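Local coordinates for protein quinoline 2-oxidoreductase large subunit (Pseudomonas putida, PDB 1T3Q) that carries the molybdenum and molybdopterin cytosine dinucleotide cofactor of a xanthine dehydrogenase-family hydroxylase that probably oxidises quinoline at carbon 2, at residues Met91-Phe96 against Ser167-Ala172; Ala314-Ser319 against Ala352-Ser357. One frame throughout, in Å; residues are numbered along the deposited sequence.

Both contacts reach one mixed sheet and stand with their centres about 15 Å apart. Contact 1 brings a turn from the a/b hammerhead region against 167-172, within the first molybdopterin cofactor-binding region; contact 2 pairs 314-319 with 352-357 inside that region. The strands holding 167-172 and 352-357 are antiparallel neighbours, probably bonded from T169 O to S357 N at 2.7 Å and from S170 OG to E355 O at 2.6 Å. R168 of contact 1 and R318 of contact 2 both reach the same sulfate, probably from the crystallisation liquor. No residue of either contact is among those seen lining the molybdenum site, which is consistent with a place in the framework around that site.

Contact 1: Met91-Phe96 against Ser167-Ala172; sequences MQVEGF and SRTSRA. With SO4 (sulfate ion), chain K.
Two waters donate to E94 O and carry the contact between a type II beta turn, V93 to F96, and the strand that carries S167, R168 and T169. One lies 2.7 Å from E94 O and accepts the backbone N of R168 at 3.1 Å; the other, also 2.7 Å from E94 O, is hydrogen-bonded to T169 OG1. The neighbouring strand is bonded through S167 and T169, which leaves R168 N for this water. F96 N closes the turn on V93 O at 3.0 Å. G95 suits the third position because its backbone angles, phi 85°, would jam any CB against the carbonyl O of E94. Beside the waters, V93 CG1 lies 3.9 Å from T169 OG1, which chi1 of -53° sets beside its own backbone N. A small serine leaves room for the aromatic side chain: S167 CB meets F96 CD1 obliquely at 3.7 Å. The extended chain of R168 leads away from the turn, and its NE forms a salt bridge with E356 OE1; the guanidinium lies at a sulfate whose fit there is doubtful. On the F96 ring, M91 CB sits over the centre of one face, 3.9 Å above the plane.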
# COMPACT_ATOMS: atom_id res chain seq x y z
N MET B 91 22.93 -28.44 -6.36
CA MET B 91 22.81 -29.17 -5.10
C MET B 91 24.18 -29.68 -4.68
O MET B 91 25.01 -30.01 -5.53
CB MET B 91 21.87 -30.37 -5.26
CG MET B 91 20.39 -30.05 -5.20
SD MET B 91 19.80 -29.81 -3.51
CE MET B 91 18.48 -28.64 -3.79
N GLN B 92 24.40 -29.75 -3.37
CA GLN B 92 25.66 -30.23 -2.82
C GLN B 92 25.58 -31.76 -2.82
O GLN B 92 25.59 -32.40 -1.77
CB GLN B 92 25.84 -29.72 -1.38
N VAL B 93 25.48 -32.33 -4.01
CA VAL B 93 25.38 -33.77 -4.19
C VAL B 93 26.39 -34.22 -5.23
O VAL B 93 26.46 -33.65 -6.32
CB VAL B 93 23.95 -34.15 -4.66
CG1 VAL B 93 23.90 -35.62 -5.03
CG2 VAL B 93 22.94 -33.83 -3.56
N GLU B 94 27.18 -35.24 -4.90
CA GLU B 94 28.20 -35.74 -5.81
C GLU B 94 27.65 -36.14 -7.18
O GLU B 94 26.73 -36.95 -7.28
CB GLU B 94 28.93 -36.94 -5.19
CG GLU B 94 30.09 -37.44 -6.03
CD GLU B 94 30.69 -38.73 -5.50
OE1 GLU B 94 31.70 -39.20 -6.07
OE2 GLU B 94 30.15 -39.28 -4.51
N GLY B 95 28.22 -35.55 -8.23
CA GLY B 95 27.78 -35.87 -9.58
C GLY B 95 26.58 -35.09 -10.08
O GLY B 95 26.17 -35.25 -11.22
N PHE B 96 26.02 -34.24 -9.23
CA PHE B 96 24.85 -33.46 -9.63
C PHE B 96 25.21 -32.45 -10.71
O PHE B 96 26.22 -31.75 -10.60
CB PHE B 96 24.27 -32.69 -8.43
CG PHE B 96 22.99 -31.97 -8.74
CD1 PHE B 96 21.77 -32.64 -8.73
CD2 PHE B 96 23.01 -30.61 -9.06
CE1 PHE B 96 20.58 -31.98 -9.04
CE2 PHE B 96 21.82 -29.94 -9.38
CZ PHE B 96 20.61 -30.63 -9.37
N SER B 167 21.32 -36.41 -12.22
CA SER B 167 21.81 -36.90 -10.94
C SER B 167 21.58 -38.39 -10.80
O SER B 167 20.57 -38.93 -11.25
CB SER B 167 21.14 -36.17 -9.77
OG SER B 167 21.65 -36.63 -8.53
N ARG B 168 22.53 -39.05 -10.15
CA ARG B 168 22.48 -40.49 -9.95
C ARG B 168 23.10 -40.79 -8.60
O ARG B 168 24.29 -40.56 -8.38
CB ARG B 168 23.27 -41.16 -11.06
CG ARG B 168 23.19 -42.66 -11.09
CD ARG B 168 23.73 -43.15 -12.41
NE ARG B 168 23.09 -44.40 -12.80
CZ ARG B 168 22.81 -44.72 -14.06
NH1 ARG B 168 23.12 -43.89 -15.05
NH2 ARG B 168 22.21 -45.86 -14.31
N THR B 169 22.29 -41.31 -7.68
CA THR B 169 22.77 -41.62 -6.35
C THR B 169 22.23 -42.94 -5.84
O THR B 169 21.13 -43.36 -6.19
CB THR B 169 22.35 -40.51 -5.34
OG1 THR B 169 22.76 -39.23 -5.84
CG2 THR B 169 23.01 -40.75 -3.99
N SER B 170 23.02 -43.60 -5.01
CA SER B 170 22.64 -44.86 -4.40
C SER B 170 23.21 -44.85 -3.00
O SER B 170 24.42 -44.91 -2.81
CB SER B 170 23.22 -46.03 -5.20
OG SER B 170 22.93 -47.26 -4.55
N ARG B 171 22.33 -44.76 -2.01
CA ARG B 171 22.75 -44.73 -0.62
C ARG B 171 22.85 -46.10 0.03
O ARG B 171 23.42 -46.24 1.11
CB ARG B 171 21.82 -43.81 0.17
CG ARG B 171 22.14 -42.34 -0.05
CD ARG B 171 20.92 -41.44 0.05
NE ARG B 171 20.06 -41.55 -1.12
CZ ARG B 171 19.07 -40.70 -1.41
NH1 ARG B 171 18.82 -39.68 -0.60
NH2 ARG B 171 18.35 -40.88 -2.50
N ALA B 172 22.29 -47.12 -0.62
CA ALA B 172 22.35 -48.48 -0.10
C ALA B 172 22.49 -49.44 -1.27
O ALA B 172 21.70 -49.39 -2.21
CB ALA B 172 21.09 -48.79 0.69
S SO4 K . 21.37 -47.30 -16.65
O1 SO4 K . 22.48 -48.11 -16.11
O2 SO4 K . 20.71 -48.04 -17.74
O3 SO4 K . 20.40 -47.03 -15.59
O4 SO4 K . 21.90 -46.03 -17.17
O HOH W 1 24.47 -37.00 -8.83
O HOH W 2 25.42 -38.58 -5.61

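Contact 2: Ala314-Ser319 against Ala352-Ser357; sequences ALENRS and AVSEES. With SO4 (sulfate ion), chain K.
L315 N donates to A352 O at 3.1 Å and begins a run of five hydrogen bonds between two parallel strands whose axes diverge by just 4°. N317 N follows on S354 O and S319 N on E356 O, the last at 2.9 Å and nearly straight, 171° at the hydrogen. In return S354 N donates to L315 O and E356 N to N317 O, so alternate residues of each strand bond across this pair. The N-H and C=O groups between them turn outward: A314, E316 and R318 bond to A305, G303 and E301, while V353 N reaches D174 OD1.

On one face the small CB atoms of A314 and A352 touch at 4.0 Å, and farther along R318 and E356 lie side by side with their charged planes 62° apart. Their salt bridge is long, R318 NH1 to E356 OE2 3.8 Å, with a water between that accepts from NH1 at 2.7 Å. E356 OE1 is taken by R168. The edge of the R318 guanidinium grips sulfate O3, NH1 at 3.0 Å and NH2 at 2.6 Å. A leucine here would probably leave E356 OE2 without its cationic neighbour and the sulfate without these two donors.

On the other face polar side chains find partners beyond the pair: N317 OD1 accepts from N300 ND2, S319 OG bonds S337 OG, and E355, with CG between its backbone N and carbonyl carbon and the chain bent at the next bond, accepts R171 N with OE2. Adjacent parallel strands joined through helix 337-342 form a beta-alpha-beta crossover.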
# COMPACT_ATOMS: atom_id res chain seq x y z
N ALA B 314 14.20 -58.17 2.24
CA ALA B 314 14.92 -57.23 1.39
C ALA B 314 13.99 -56.39 0.53
O ALA B 314 12.90 -56.82 0.16
CB ALA B 314 15.90 -57.97 0.50
N LEU B 315 14.45 -55.18 0.22
CA LEU B 315 13.69 -54.29 -0.64
C LEU B 315 14.65 -53.69 -1.65
O LEU B 315 15.68 -53.10 -1.30
CB LEU B 315 13.02 -53.18 0.17
CG LEU B 315 12.16 -52.21 -0.66
CD1 LEU B 315 11.16 -51.51 0.24
CD2 LEU B 315 13.05 -51.19 -1.36
N GLU B 316 14.30 -53.84 -2.92
CA GLU B 316 15.12 -53.29 -4.00
C GLU B 316 14.29 -52.26 -4.74
O GLU B 316 13.10 -52.47 -4.98
CB GLU B 316 15.52 -54.43 -4.94
CG GLU B 316 16.31 -54.00 -6.15
CD GLU B 316 16.92 -55.19 -6.88
OE1 GLU B 316 16.17 -56.16 -7.15
OE2 GLU B 316 18.13 -55.15 -7.18
N ASN B 317 14.90 -51.13 -5.09
CA ASN B 317 14.17 -50.10 -5.83
C ASN B 317 15.05 -49.26 -6.73
O ASN B 317 16.00 -48.64 -6.28
CB ASN B 317 13.41 -49.16 -4.88
CG ASN B 317 12.44 -48.24 -5.63
OD1 ASN B 317 12.41 -47.03 -5.40
ND2 ASN B 317 11.64 -48.82 -6.51
N ARG B 318 14.71 -49.26 -8.01
CA ARG B 318 15.41 -48.47 -9.02
C ARG B 318 14.40 -47.38 -9.34
O ARG B 318 13.35 -47.64 -9.93
CB ARG B 318 15.70 -49.33 -10.25
CG ARG B 318 16.26 -48.58 -11.45
CD ARG B 318 16.47 -49.57 -12.60
NE ARG B 318 16.68 -48.91 -13.89
CZ ARG B 318 17.79 -48.27 -14.24
NH1 ARG B 318 18.81 -48.19 -13.39
NH2 ARG B 318 17.88 -47.71 -15.43
N SER B 319 14.71 -46.16 -8.93
CA SER B 319 13.81 -45.03 -9.13
C SER B 319 14.35 -44.04 -10.16
O SER B 319 15.48 -43.57 -10.04
CB SER B 319 13.58 -44.33 -7.79
OG SER B 319 12.59 -43.32 -7.89
N ALA B 352 17.99 -55.69 4.50
CA ALA B 352 18.81 -55.56 3.30
C ALA B 352 18.14 -54.66 2.27
O ALA B 352 17.00 -54.90 1.87
CB ALA B 352 19.09 -56.93 2.70
N VAL B 353 18.86 -53.63 1.83
CA VAL B 353 18.32 -52.69 0.85
C VAL B 353 19.30 -52.33 -0.26
O VAL B 353 20.50 -52.18 -0.03
CB VAL B 353 17.89 -51.38 1.55
CG1 VAL B 353 17.27 -50.42 0.52
CG2 VAL B 353 16.90 -51.68 2.66
N SER B 354 18.77 -52.18 -1.46
CA SER B 354 19.57 -51.78 -2.61
C SER B 354 18.71 -50.85 -3.44
O SER B 354 17.71 -51.27 -4.03
CB SER B 354 19.98 -53.00 -3.44
OG SER B 354 20.73 -52.58 -4.57
N GLU B 355 19.08 -49.58 -3.48
CA GLU B 355 18.31 -48.63 -4.25
C GLU B 355 19.19 -47.63 -4.96
O GLU B 355 20.32 -47.37 -4.55
CB GLU B 355 17.32 -47.89 -3.34
CG GLU B 355 17.92 -47.10 -2.18
CD GLU B 355 18.71 -45.88 -2.61
OE1 GLU B 355 18.28 -45.18 -3.56
OE2 GLU B 355 19.77 -45.61 -2.00
N GLU B 356 18.65 -47.08 -6.04
CA GLU B 356 19.36 -46.08 -6.82
C GLU B 356 18.34 -45.06 -7.30
O GLU B 356 17.22 -45.42 -7.67
CB GLU B 356 20.05 -46.71 -8.02
CG GLU B 356 20.98 -45.74 -8.75
CD GLU B 356 21.64 -46.35 -9.98
OE1 GLU B 356 22.63 -45.77 -10.47
OE2 GLU B 356 21.16 -47.40 -10.46
N SER B 357 18.74 -43.80 -7.27
CA SER B 357 17.90 -42.70 -7.71
C SER B 357 18.53 -42.08 -8.95
O SER B 357 19.70 -41.70 -8.93
CB SER B 357 17.81 -41.65 -6.60
OG SER B 357 17.11 -40.51 -7.04
S SO4 K . 21.37 -47.30 -16.65
O1 SO4 K . 22.48 -48.11 -16.11
O2 SO4 K . 20.71 -48.04 -17.74
O3 SO4 K . 20.40 -47.03 -15.59
O4 SO4 K . 21.90 -46.03 -17.17
O HOH W 3 19.43 -49.02 -10.85